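Local coordinates for chloride intracellular channel exc-4 (Caenorhabditis elegans, PDB 2YV9), which may insert into membranes to form chloride ion channels and is required to regulate the lumen size of the growing excretory canal, at residues S27-D30 and A31-G35; D152-A155 and Q156-V159; Y182-N186 and S187-Y191; K274-S277 and D278-V281. One frame throughout, in Å; residues are numbered along the deposited sequence.

Overall arrangement
Four local contacts, each within one continuous run of chain, follow one another from the N terminus; none crosses or encloses another. Contact 1 closes the loop between strand 19-25 and helix 38-52 in the thioredoxin-like N-terminal domain and meets helix 241-251 through Asp-243. Contact 2 starts helix 155-178 and packs on helix 117-140. Contact 3 turns the chain from helix 155-178 into helix 190-210 and reaches helices 117-140 and 38-52; its centre lies about 29 Å from that of contact 1, across the chain's centre. Contact 4 forms most of helix 273-280 and rests on helix 219-228. Contacts 3 and 4 are the closest pair, with centres about 22 Å apart.

Contact 1: residues S27-D30 and A31-G35; sequences SGID and ARRIG
The loop that leads from strand 19-25 to helix 38-52 folds back on itself through a type I beta turn from Asp-30 to Arg-33, closed by Arg-33 N to Asp-30 O at 2.9 Å. A second backbone bond, Ser-27 N to Arg-33 O at 2.9 Å, is nearly straight at 177° and brings Ser-27 back beside Arg-33, across the beta turn. Arg-32 grips the Asp-30 carboxylate side-on in a salt bridge: Arg-32 NH2 reaches Asp-30 OD2 at 3.1 Å, in the guanidinium plane, while NE reaches the syn lone pair of OD1 at 3.2 Å. The two planes lie 43° apart, and Arg-32 N also donates to Asp-30 OD1, from above the carboxylate, at 3.0 Å. CG of Asp-30 is anti to its own nitrogen (chi1 -178°), which sets the carboxylate where the backbone N and the guanidinium of Arg-32 can both reach it. The loop lies in the thioredoxin-like domain, and Ser-27 opens it with an ST turn, its OG accepting from Ile-29 N at 2.9 Å. Arg-33 lays one guanidinium face over Asp-30 CB, and a water links its NH1 to Asp-30 OD2. Arg-33 NH2 touches Ile-29 CG2 at 3.7 Å. Both Ser-27 OG and Arg-33 NE bind Asp-243 of helix 241-251, NE in a salt bridge.

Contact 2: residues D152-A155 and Q156-V159; sequences DLPA and QIKV
Pro-154 and Ile-157 meet at the start of helix 155-178, where Pro-154 holds the N-cap position. The evidence for the cap is that Pro-154 itself keeps an extended, non-helical backbone right before the helical Ala-155, while its carbonyl takes the first i+4 bond: Lys-158 N to Pro-154 O at 3.0 Å, with an N-H...O angle of 174°. Ile-157 N adds an i+3 bond to Pro-154 O, also at 3.0 Å. The first donor comes nearly along the C=O axis and the second from above the carbonyl plane. Val-159 N to Ala-155 O, 3.0 Å, continues the helical pattern.

Apolar contacts come next. CG1 of Ile-157 lies anti to the carbonyl carbon (chi1 -57°), a setting that sends Ile-157 CD1 against Pro-154 CG at 3.7 Å. Ile-157 CG2 lies 4.1 Å from Leu-153 CD1 and as near its CD2, the two side chains crossing at about a right angle. Phe-140 of helix 117-140 touches Leu-153, Pro-154 and Ile-157, so this apolar cluster joins the new helix to the earlier one. Cutting Ile-157 back to a glycine is likely to open a gap beside the Pro-154 ring and cost Leu-153 and Phe-140 a partner.

The remaining contacts involve longer side chains. Lys-158 CB meets Leu-153 CB, while the end of the chain leads away and NZ bonds Asn-162. Gln-156 bends back at chi2 (-72°), laying its amide beside the proline ring, with Gln-156 OE1 3.4 Å from Pro-154 CB.

Contact 3: residues Y182-N186 and S187-Y191; sequences YLLGN and SMTEY
With CG of Tyr-182 anti to the carbonyl carbon (chi1 -65°), its ring lies against the backbone of Met-188 and takes Met-188 CB over one face, 4.1 Å from the centroid and 14° off the normal, a CH-pi contact. Met-188 CG, anti to its own nitrogen (chi1 -170°), leads the rest of that chain away. The same face is met nearer its rim by Met-188 N, 3.6 Å from Tyr-182 CD2. Tyr-182 OH bonds Thr-231, which ties down the far end of the ring.

The turn is joined across by water rather than by direct hydrogen bonds between the two segments. One water accepts from Leu-184 N at 3.0 Å, donates to Ser-187 O at 3.1 Å and accepts from Thr-189 OG1 at 2.9 Å, so it bridges the limbs through three polar groups. Thr-189 is the N-cap of helix 190-210, and its OG1 takes a weak capping bond from Tyr-191 N. Leucine methyls complete the contact: Leu-184 CD2 approaches the edge of the Tyr-191 ring at CD2, 3.8 Å away, and Leu-183 CD2 meets Tyr-191 CB at 4.0 Å.

In the all-helical C-terminal part of this GST-like fold, Tyr-191 packs on Ala-119 and Ile-123 of helix 117-140 and bonds Glu-120 there, while Met-188 reaches Met-45 and Ala-49 of helix 38-52 in the N-terminal domain.

Contact 4: residues K274-S277 and D278-V281; sequences KVLS and DIRV
Asp-278 and Lys-274 sit one turn apart on helix 273-280, a short helix near the C-terminal end, and Asp-278 N donates to Lys-274 O at 2.9 Å. Its CG is anti to the carbonyl carbon (chi1 -69°), which turns the carboxylate back along the helix toward the lysine; it also lies beside the Lys-274 carbonyl oxygen, to which it is not bonded. The lysine chain passes alongside, with Lys-274 CE 3.7 Å from Asp-278 OD1, but NZ stays 4.2 Å from OD1, beyond a salt bridge. With a leucine in place of Asp-278, the Lys-274 ammonium would probably lose this nearby opposite charge.

Ile-279 repeats the helical step, its N bonding Val-275 O at 2.9 Å. Ile-279 CD1 touches Val-275 CG1 at 4.0 Å, on the apolar side of the helix. Arg-280 N next bonds Leu-276 O, at an N-H...O angle of 164°. Bent at chi3 (-68°), its side chain lays one guanidinium face over Ser-277 CA and brings Arg-280 NH2 to 2.8 Å from Ser-277 OG, which itself bonds Glu-273 O. Val-281 closes the series with N to Ser-277 O at 2.8 Å, and its CG1 lies against the same oxygen.

The inner side of this helix rests on helix 219-228: Val-275 touches Trp-222, Leu-276 touches Leu-226, and Asp-278 and Ile-279 both meet Thr-219, while Ile-279 also contacts Leu-284 and Ala-285 of the C-terminal tail.

Contact 1: residues S27-D30 and A31-G35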
ATOM      1  N   SER A  27      -2.910   3.299  17.655  1.00 26.73           N
ATOM      2  CA  SER A  27      -1.826   3.737  18.502  1.00 28.93           C
ATOM      3  C   SER A  27      -1.204   2.549  19.214  1.00 27.03           C
ATOM      4  O   SER A  27      -1.927   1.678  19.671  1.00 26.26           O
ATOM      5  CB  SER A  27      -2.364   4.667  19.571  1.00 29.28           C
ATOM      6  OG  SER A  27      -1.421   4.816  20.623  1.00 28.83           O
ATOM      7  N   GLY A  28       0.117   2.521  19.324  1.00 27.08           N
ATOM      8  CA  GLY A  28       0.788   1.486  20.121  1.00 29.62           C
ATOM      9  C   GLY A  28       0.766   1.787  21.617  1.00 31.95           C
ATOM     10  O   GLY A  28       1.311   1.003  22.421  1.00 33.41           O
ATOM     11  N   ILE A  29       0.159   2.889  22.030  1.00 27.27           N
ATOM     12  CA  ILE A  29       0.081   3.201  23.492  1.00 25.92           C
ATOM     13  C   ILE A  29      -1.269   2.688  23.978  1.00 38.57           C
ATOM     14  O   ILE A  29      -1.354   1.952  24.981  1.00 35.13           O
ATOM     15  CB  ILE A  29       0.195   4.747  23.767  1.00 31.63           C
ATOM     16  CG1 ILE A  29       1.559   5.294  23.352  1.00 31.03           C
ATOM     17  CG2 ILE A  29      -0.047   5.093  25.244  1.00 31.66           C
ATOM     18  CD1 ILE A  29       1.639   6.828  23.473  1.00 33.99           C
ATOM     19  N   ASP A  30      -2.325   3.109  23.288  1.00 30.47           N
ATOM     20  CA  ASP A  30      -3.700   2.681  23.572  1.00 27.46           C
ATOM     21  C   ASP A  30      -4.382   2.319  22.269  1.00 34.27           C
ATOM     22  O   ASP A  30      -4.697   3.183  21.462  1.00 32.91           O
ATOM     23  CB  ASP A  30      -4.463   3.778  24.242  1.00 27.40           C
ATOM     24  CG  ASP A  30      -5.896   3.388  24.602  1.00 37.45           C
ATOM     25  OD1 ASP A  30      -6.393   2.341  24.148  1.00 35.45           O
ATOM     26  OD2 ASP A  30      -6.516   4.165  25.350  1.00 43.24           O
ATOM     27  N   ALA A  31      -4.629   1.035  22.065  1.00 35.51           N
ATOM     28  CA  ALA A  31      -5.136   0.557  20.762  1.00 30.34           C
ATOM     29  C   ALA A  31      -6.539   1.032  20.408  1.00 26.36           C
ATOM     30  O   ALA A  31      -6.981   0.798  19.271  1.00 31.03           O
ATOM     31  CB  ALA A  31      -5.066  -0.982  20.670  1.00 36.10           C
ATOM     32  N   ARG A  32      -7.254   1.651  21.344  1.00 27.11           N
ATOM     33  CA  ARG A  32      -8.557   2.236  21.067  1.00 29.84           C
ATOM     34  C   ARG A  32      -8.420   3.581  20.344  1.00 31.91           C
ATOM     35  O   ARG A  32      -9.395   4.069  19.796  1.00 33.75           O
ATOM     36  CB  ARG A  32      -9.345   2.437  22.339  1.00 37.51           C
ATOM     37  CG  ARG A  32      -9.579   1.097  23.078  1.00 35.46           C
ATOM     38  CD  ARG A  32     -10.158   1.303  24.469  1.00 46.64           C
ATOM     39  NE  ARG A  32      -9.318   2.156  25.318  1.00 48.46           N
ATOM     40  CZ  ARG A  32      -9.480   2.321  26.630  1.00 58.33           C
ATOM     41  NH1 ARG A  32     -10.445   1.682  27.284  1.00 60.10           N
ATOM     42  NH2 ARG A  32      -8.662   3.129  27.298  1.00 55.87           N
ATOM     43  N   ARG A  33      -7.225   4.181  20.406  1.00 28.97           N
ATOM     44  CA  ARG A  33      -6.962   5.476  19.735  1.00 23.77           C
ATOM     45  C   ARG A  33      -6.362   5.226  18.318  1.00 21.84           C
ATOM     46  O   ARG A  33      -5.553   4.320  18.082  1.00 27.74           O
ATOM     47  CB  ARG A  33      -5.980   6.326  20.525  1.00 29.28           C
ATOM     48  CG  ARG A  33      -6.375   6.644  21.977  1.00 29.97           C
ATOM     49  CD  ARG A  33      -5.681   7.911  22.524  1.00 29.34           C
ATOM     50  NE  ARG A  33      -4.224   7.796  22.584  1.00 26.38           N
ATOM     51  CZ  ARG A  33      -3.458   7.731  23.678  1.00 30.67           C
ATOM     52  NH1 ARG A  33      -3.994   7.733  24.886  1.00 32.78           N
ATOM     53  NH2 ARG A  33      -2.143   7.654  23.566  1.00 31.38           N
ATOM     54  N   ILE A  34      -6.723   6.092  17.378  1.00 22.05           N
ATOM     55  CA  ILE A  34      -6.194   6.048  16.017  1.00 26.60           C
ATOM     56  C   ILE A  34      -4.694   6.339  16.051  1.00 26.65           C
ATOM     57  O   ILE A  34      -4.243   7.133  16.840  1.00 25.24           O
ATOM     58  CB  ILE A  34      -6.925   7.030  15.082  1.00 27.22           C
ATOM     59  CG1 ILE A  34      -6.703   8.508  15.502  1.00 28.38           C
ATOM     60  CG2 ILE A  34      -8.444   6.736  15.100  1.00 27.20           C
ATOM     61  CD1 ILE A  34      -7.135   9.505  14.412  1.00 27.17           C
ATOM     62  N   GLY A  35      -3.930   5.666  15.199  1.00 21.31           N
ATOM     63  CA  GLY A  35      -2.513   5.899  15.097  1.00 22.05           C
ATOM     64  C   GLY A  35      -2.168   6.957  14.097  1.00 23.50           C
ATOM     65  O   GLY A  35      -3.040   7.702  13.630  1.00 23.18           O
TER
HETATM   66  O   HOH W   1      -6.771   7.044  25.816  1.00 38.75           O

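Contact 2: residues D152-A155 and Q156-V159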
ATOM      1  N   ASP A 152      23.204  24.508  17.495  1.00 31.66           N
ATOM      2  CA  ASP A 152      24.542  23.956  17.805  1.00 36.23           C
ATOM      3  C   ASP A 152      24.973  22.758  16.965  1.00 40.14           C
ATOM      4  O   ASP A 152      26.011  22.154  17.248  1.00 38.53           O
ATOM      5  CB  ASP A 152      24.632  23.560  19.280  1.00 31.20           C
ATOM      6  CG  ASP A 152      24.325  24.707  20.207  1.00 34.24           C
ATOM      7  OD1 ASP A 152      24.635  25.849  19.818  1.00 36.48           O
ATOM      8  OD2 ASP A 152      23.781  24.462  21.314  1.00 34.45           O
ATOM      9  N   LEU A 153      24.214  22.392  15.939  1.00 33.55           N
ATOM     10  CA  LEU A 153      24.503  21.157  15.229  1.00 30.75           C
ATOM     11  C   LEU A 153      25.630  21.343  14.247  1.00 30.47           C
ATOM     12  O   LEU A 153      25.706  22.394  13.615  1.00 32.64           O
ATOM     13  CB  LEU A 153      23.276  20.676  14.449  1.00 25.34           C
ATOM     14  CG  LEU A 153      22.132  20.162  15.312  1.00 28.41           C
ATOM     15  CD1 LEU A 153      20.905  19.935  14.461  1.00 26.62           C
ATOM     16  CD2 LEU A 153      22.583  18.849  16.038  1.00 27.50           C
ATOM     17  N   PRO A 154      26.481  20.309  14.081  1.00 41.19           N
ATOM     18  CA  PRO A 154      27.556  20.392  13.091  1.00 35.06           C
ATOM     19  C   PRO A 154      26.989  20.337  11.672  1.00 34.58           C
ATOM     20  O   PRO A 154      25.878  19.833  11.471  1.00 31.71           O
ATOM     21  CB  PRO A 154      28.397  19.145  13.392  1.00 42.80           C
ATOM     22  CG  PRO A 154      27.401  18.167  13.924  1.00 33.76           C
ATOM     23  CD  PRO A 154      26.452  18.989  14.746  1.00 33.43           C
ATOM     24  N   ALA A 155      27.735  20.817  10.673  1.00 30.86           N
ATOM     25  CA  ALA A 155      27.154  20.994   9.350  1.00 37.26           C
ATOM     26  C   ALA A 155      26.506  19.756   8.725  1.00 27.55           C
ATOM     27  O   ALA A 155      25.492  19.875   8.039  1.00 32.85           O
ATOM     28  CB  ALA A 155      28.185  21.577   8.390  1.00 38.18           C
ATOM     29  N   GLN A 156      27.077  18.562   8.946  1.00 28.25           N
ATOM     30  CA  GLN A 156      26.562  17.361   8.277  1.00 30.20           C
ATOM     31  C   GLN A 156      25.224  16.853   8.853  1.00 24.71           C
ATOM     32  O   GLN A 156      24.538  16.068   8.176  1.00 31.94           O
ATOM     33  CB  GLN A 156      27.588  16.219   8.271  1.00 39.90           C
ATOM     34  CG  GLN A 156      27.694  15.416   9.583  1.00 37.11           C
ATOM     35  CD  GLN A 156      28.367  16.166  10.712  1.00 29.35           C
ATOM     36  OE1 GLN A 156      28.719  17.331  10.579  1.00 40.27           O
ATOM     37  NE2 GLN A 156      28.547  15.496  11.860  1.00 40.25           N
ATOM     38  N   ILE A 157      24.847  17.361  10.024  1.00 33.66           N
ATOM     39  CA  ILE A 157      23.524  17.111  10.575  1.00 25.62           C
ATOM     40  C   ILE A 157      22.579  18.282  10.257  1.00 21.14           C
ATOM     41  O   ILE A 157      21.437  18.076   9.855  1.00 29.99           O
ATOM     42  CB  ILE A 157      23.597  16.850  12.056  1.00 36.10           C
ATOM     43  CG1 ILE A 157      24.540  15.660  12.285  1.00 40.30           C
ATOM     44  CG2 ILE A 157      22.204  16.512  12.655  1.00 25.68           C
ATOM     45  CD1 ILE A 157      24.850  15.525  13.579  1.00 29.14           C
ATOM     46  N   LYS A 158      23.091  19.497  10.454  1.00 26.54           N
ATOM     47  CA  LYS A 158      22.244  20.682  10.268  1.00 28.83           C
ATOM     48  C   LYS A 158      21.780  20.874   8.830  1.00 22.55           C
ATOM     49  O   LYS A 158      20.656  21.403   8.597  1.00 27.26           O
ATOM     50  CB  LYS A 158      22.947  21.937  10.738  1.00 26.92           C
ATOM     51  CG  LYS A 158      21.942  23.099  10.910  1.00 31.70           C
ATOM     52  CD  LYS A 158      22.515  24.233  11.667  1.00 33.57           C
ATOM     53  CE  LYS A 158      21.500  25.331  11.861  1.00 28.96           C
ATOM     54  NZ  LYS A 158      21.054  25.961  10.575  1.00 38.96           N
ATOM     55  N   VAL A 159      22.550  20.395   7.853  1.00 28.58           N
ATOM     56  CA  VAL A 159      22.133  20.490   6.447  1.00 31.15           C
ATOM     57  C   VAL A 159      20.741  19.881   6.175  1.00 23.64           C
ATOM     58  O   VAL A 159      19.971  20.451   5.423  1.00 26.33           O
ATOM     59  CB  VAL A 159      23.188  19.942   5.420  1.00 39.98           C
ATOM     60  CG1 VAL A 159      23.490  18.481   5.634  1.00 30.16           C
ATOM     61  CG2 VAL A 159      22.705  20.178   3.964  1.00 34.43           C
TER

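Contact 3: residues Y182-N186 and S187-Y191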
ATOM      1  N   TYR A 182      -6.531  25.781  -0.621  1.00 23.27           N
ATOM      2  CA  TYR A 182      -5.857  24.476  -0.642  1.00 26.33           C
ATOM      3  C   TYR A 182      -4.663  24.551  -1.601  1.00 29.38           C
ATOM      4  O   TYR A 182      -4.407  25.607  -2.177  1.00 34.07           O
ATOM      5  CB  TYR A 182      -6.881  23.333  -0.926  1.00 25.74           C
ATOM      6  CG  TYR A 182      -7.907  23.189   0.218  1.00 28.01           C
ATOM      7  CD1 TYR A 182      -7.598  22.425   1.363  1.00 25.37           C
ATOM      8  CD2 TYR A 182      -9.133  23.820   0.178  1.00 29.01           C
ATOM      9  CE1 TYR A 182      -8.485  22.314   2.422  1.00 24.53           C
ATOM     10  CE2 TYR A 182     -10.040  23.716   1.239  1.00 22.14           C
ATOM     11  CZ  TYR A 182      -9.701  22.952   2.373  1.00 29.49           C
ATOM     12  OH  TYR A 182     -10.574  22.818   3.427  1.00 32.15           O
ATOM     13  N   LEU A 183      -3.893  23.471  -1.756  1.00 22.83           N
ATOM     14  CA  LEU A 183      -2.646  23.515  -2.460  1.00 22.69           C
ATOM     15  C   LEU A 183      -2.853  23.819  -3.931  1.00 29.00           C
ATOM     16  O   LEU A 183      -2.041  24.526  -4.523  1.00 31.05           O
ATOM     17  CB  LEU A 183      -1.868  22.194  -2.287  1.00 25.56           C
ATOM     18  CG  LEU A 183      -0.412  22.137  -2.710  1.00 29.58           C
ATOM     19  CD1 LEU A 183       0.448  23.115  -1.942  1.00 28.40           C
ATOM     20  CD2 LEU A 183       0.125  20.722  -2.525  1.00 30.00           C
ATOM     21  N   LEU A 184      -3.922  23.290  -4.508  1.00 26.20           N
ATOM     22  CA  LEU A 184      -4.184  23.464  -5.962  1.00 35.11           C
ATOM     23  C   LEU A 184      -5.304  24.399  -6.340  1.00 35.11           C
ATOM     24  O   LEU A 184      -5.483  24.707  -7.534  1.00 37.79           O
ATOM     25  CB  LEU A 184      -4.511  22.116  -6.561  1.00 33.42           C
ATOM     26  CG  LEU A 184      -3.337  21.256  -6.997  1.00 30.40           C
ATOM     27  CD1 LEU A 184      -2.320  21.002  -5.879  1.00 34.47           C
ATOM     28  CD2 LEU A 184      -3.916  19.964  -7.623  1.00 31.21           C
ATOM     29  N   GLY A 185      -6.097  24.823  -5.373  1.00 24.08           N
ATOM     30  CA  GLY A 185      -7.261  25.627  -5.646  1.00 26.09           C
ATOM     31  C   GLY A 185      -8.149  25.730  -4.438  1.00 27.67           C
ATOM     32  O   GLY A 185      -7.656  25.611  -3.283  1.00 28.26           O
ATOM     33  N   ASN A 186      -9.436  25.972  -4.691  1.00 30.65           N
ATOM     34  CA  ASN A 186     -10.402  26.221  -3.630  1.00 27.58           C
ATOM     35  C   ASN A 186     -10.925  24.956  -2.944  1.00 30.13           C
ATOM     36  O   ASN A 186     -11.613  25.061  -1.919  1.00 33.29           O
ATOM     37  CB  ASN A 186     -11.582  26.983  -4.210  1.00 36.57           C
ATOM     38  CG  ASN A 186     -12.453  27.603  -3.146  1.00 52.52           C
ATOM     39  OD1 ASN A 186     -13.661  27.339  -3.073  1.00 62.05           O
ATOM     40  ND2 ASN A 186     -11.843  28.433  -2.306  1.00 41.50           N
ATOM     41  N   SER A 187     -10.620  23.786  -3.503  1.00 30.16           N
ATOM     42  CA  SER A 187     -11.177  22.516  -3.075  1.00 26.76           C
ATOM     43  C   SER A 187     -10.050  21.612  -2.575  1.00 24.19           C
ATOM     44  O   SER A 187      -8.928  21.616  -3.127  1.00 26.85           O
ATOM     45  CB  SER A 187     -11.858  21.790  -4.221  1.00 33.50           C
ATOM     46  OG  SER A 187     -13.150  22.297  -4.423  1.00 33.01           O
ATOM     47  N   MET A 188     -10.363  20.854  -1.546  1.00 22.30           N
ATOM     48  CA  MET A 188      -9.398  19.872  -1.017  1.00 20.41           C
ATOM     49  C   MET A 188      -9.168  18.793  -2.057  1.00 23.66           C
ATOM     50  O   MET A 188     -10.119  18.300  -2.643  1.00 27.80           O
ATOM     51  CB  MET A 188      -9.946  19.230   0.256  1.00 22.57           C
ATOM     52  CG  MET A 188      -8.902  18.379   0.997  1.00 25.10           C
ATOM     53  SD  MET A 188      -9.569  17.533   2.451  1.00 26.30           S
ATOM     54  CE  MET A 188     -10.494  16.227   1.673  1.00 27.51           C
ATOM     55  N   THR A 189      -7.899  18.407  -2.281  1.00 20.79           N
ATOM     56  CA  THR A 189      -7.566  17.358  -3.207  1.00 19.69           C
ATOM     57  C   THR A 189      -6.713  16.304  -2.498  1.00 20.08           C
ATOM     58  O   THR A 189      -6.324  16.490  -1.352  1.00 24.31           O
ATOM     59  CB  THR A 189      -6.774  17.882  -4.440  1.00 23.12           C
ATOM     60  OG1 THR A 189      -5.487  18.419  -4.055  1.00 23.59           O
ATOM     61  CG2 THR A 189      -7.598  18.941  -5.222  1.00 25.10           C
ATOM     62  N   GLU A 190      -6.371  15.235  -3.228  1.00 19.91           N
ATOM     63  CA  GLU A 190      -5.512  14.188  -2.669  1.00 19.98           C
ATOM     64  C   GLU A 190      -4.161  14.750  -2.182  1.00 24.53           C
ATOM     65  O   GLU A 190      -3.612  14.293  -1.163  1.00 22.97           O
ATOM     66  CB  GLU A 190      -5.349  13.017  -3.633  1.00 24.60           C
ATOM     67  CG  GLU A 190      -4.131  13.090  -4.609  1.00 26.05           C
ATOM     68  CD  GLU A 190      -4.416  13.849  -5.862  1.00 33.20           C
ATOM     69  OE1 GLU A 190      -3.660  13.643  -6.864  1.00 27.20           O
ATOM     70  OE2 GLU A 190      -5.372  14.650  -5.851  1.00 30.87           O
ATOM     71  N   TYR A 191      -3.647  15.794  -2.839  1.00 21.46           N
ATOM     72  CA  TYR A 191      -2.394  16.384  -2.415  1.00 24.06           C
ATOM     73  C   TYR A 191      -2.475  17.012  -1.024  1.00 21.86           C
ATOM     74  O   TYR A 191      -1.521  16.934  -0.266  1.00 22.74           O
ATOM     75  CB  TYR A 191      -1.874  17.342  -3.434  1.00 23.92           C
ATOM     76  CG  TYR A 191      -1.590  16.646  -4.750  1.00 22.52           C
ATOM     77  CD1 TYR A 191      -0.666  15.640  -4.838  1.00 27.77           C
ATOM     78  CD2 TYR A 191      -2.233  17.056  -5.924  1.00 24.96           C
ATOM     79  CE1 TYR A 191      -0.377  15.019  -6.037  1.00 30.86           C
ATOM     80  CE2 TYR A 191      -1.989  16.407  -7.131  1.00 23.59           C
ATOM     81  CZ  TYR A 191      -1.019  15.408  -7.192  1.00 27.96           C
ATOM     82  OH  TYR A 191      -0.688  14.751  -8.366  1.00 33.00           O
TER
HETATM   83  O   HOH W   2      -5.865  21.267  -3.445  1.00 32.20           O

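Contact 4: residues K274-S277 and D278-V281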
ATOM      1  N   LYS A 274       2.040  35.567  16.565  1.00 27.73           N
ATOM      2  CA  LYS A 274       2.474  36.613  15.617  1.00 30.12           C
ATOM      3  C   LYS A 274       2.147  36.159  14.215  1.00 28.47           C
ATOM      4  O   LYS A 274       1.841  36.971  13.341  1.00 33.95           O
ATOM      5  CB  LYS A 274       3.969  36.863  15.745  1.00 34.40           C
ATOM      6  CG  LYS A 274       4.526  37.974  14.834  1.00 54.64           C
ATOM      7  CD  LYS A 274       3.699  39.261  14.880  1.00 54.50           C
ATOM      8  CE  LYS A 274       4.407  40.398  14.165  1.00 59.92           C
ATOM      9  NZ  LYS A 274       3.640  41.661  14.358  1.00 72.44           N
ATOM     10  N   VAL A 275       2.176  34.855  14.000  1.00 27.10           N
ATOM     11  CA  VAL A 275       1.835  34.286  12.673  1.00 29.92           C
ATOM     12  C   VAL A 275       0.347  34.460  12.388  1.00 34.51           C
ATOM     13  O   VAL A 275      -0.055  34.779  11.277  1.00 32.29           O
ATOM     14  CB  VAL A 275       2.197  32.808  12.591  1.00 30.06           C
ATOM     15  CG1 VAL A 275       1.673  32.179  11.267  1.00 30.11           C
ATOM     16  CG2 VAL A 275       3.703  32.612  12.752  1.00 30.93           C
ATOM     17  N   LEU A 276      -0.492  34.280  13.401  1.00 27.38           N
ATOM     18  CA  LEU A 276      -1.926  34.434  13.220  1.00 27.35           C
ATOM     19  C   LEU A 276      -2.252  35.897  12.890  1.00 33.03           C
ATOM     20  O   LEU A 276      -3.049  36.177  12.007  1.00 35.00           O
ATOM     21  CB  LEU A 276      -2.684  33.927  14.452  1.00 36.13           C
ATOM     22  CG  LEU A 276      -4.198  33.719  14.300  1.00 39.12           C
ATOM     23  CD1 LEU A 276      -4.574  33.001  13.013  1.00 39.32           C
ATOM     24  CD2 LEU A 276      -4.780  32.981  15.509  1.00 40.98           C
ATOM     25  N   SER A 277      -1.542  36.805  13.552  1.00 38.98           N
ATOM     26  CA  SER A 277      -1.682  38.228  13.261  1.00 43.76           C
ATOM     27  C   SER A 277      -1.269  38.515  11.824  1.00 29.36           C
ATOM     28  O   SER A 277      -2.020  39.195  11.109  1.00 44.00           O
ATOM     29  CB  SER A 277      -0.863  39.060  14.236  1.00 50.09           C
ATOM     30  OG  SER A 277      -1.364  38.900  15.560  1.00 42.32           O
ATOM     31  N   ASP A 278      -0.106  37.991  11.404  1.00 37.48           N
ATOM     32  CA  ASP A 278       0.409  38.157  10.038  1.00 37.03           C
ATOM     33  C   ASP A 278      -0.631  37.649   9.037  1.00 45.83           C
ATOM     34  O   ASP A 278      -0.882  38.290   8.000  1.00 38.00           O
ATOM     35  CB  ASP A 278       1.743  37.415   9.833  1.00 43.25           C
ATOM     36  CG  ASP A 278       2.911  38.045  10.603  1.00 48.93           C
ATOM     37  OD1 ASP A 278       2.780  39.182  11.107  1.00 47.44           O
ATOM     38  OD2 ASP A 278       3.977  37.397  10.705  1.00 47.15           O
ATOM     39  N   ILE A 279      -1.248  36.507   9.347  1.00 30.84           N
ATOM     40  CA  ILE A 279      -2.300  35.951   8.468  1.00 34.88           C
ATOM     41  C   ILE A 279      -3.498  36.886   8.351  1.00 30.53           C
ATOM     42  O   ILE A 279      -4.014  37.112   7.245  1.00 42.54           O
ATOM     43  CB  ILE A 279      -2.774  34.575   8.979  1.00 32.19           C
ATOM     44  CG1 ILE A 279      -1.713  33.527   8.663  1.00 38.61           C
ATOM     45  CG2 ILE A 279      -4.140  34.139   8.385  1.00 30.98           C
ATOM     46  CD1 ILE A 279      -1.866  32.370   9.488  1.00 28.59           C
ATOM     47  N   ARG A 280      -3.959  37.392   9.495  1.00 38.69           N
ATOM     48  CA  ARG A 280      -5.072  38.341   9.557  1.00 49.60           C
ATOM     49  C   ARG A 280      -4.748  39.636   8.807  1.00 47.74           C
ATOM     50  O   ARG A 280      -5.607  40.166   8.097  1.00 63.54           O
ATOM     51  CB  ARG A 280      -5.443  38.660  11.013  1.00 49.30           C
ATOM     52  CG  ARG A 280      -6.055  37.483  11.780  1.00 70.77           C
ATOM     53  CD  ARG A 280      -6.573  37.877  13.178  1.00 76.97           C
ATOM     54  NE  ARG A 280      -5.511  38.233  14.130  1.00 88.14           N
ATOM     55  CZ  ARG A 280      -5.031  39.464  14.342  1.00 93.35           C
ATOM     56  NH1 ARG A 280      -5.485  40.521  13.666  1.00 93.22           N
ATOM     57  NH2 ARG A 280      -4.069  39.639  15.242  1.00 91.69           N
ATOM     58  N   VAL A 281      -3.508  40.121   8.916  1.00 39.03           N
ATOM     59  CA  VAL A 281      -3.157  41.408   8.299  1.00 51.89           C
ATOM     60  C   VAL A 281      -2.900  41.302   6.794  1.00 68.95           C
ATOM     61  O   VAL A 281      -2.643  42.316   6.134  1.00 75.33           O
ATOM     62  CB  VAL A 281      -1.949  42.101   8.989  1.00 39.50           C
ATOM     63  CG1 VAL A 281      -2.126  42.092  10.505  1.00 51.29           C
ATOM     64  CG2 VAL A 281      -0.627  41.483   8.566  1.00 58.15           C
TER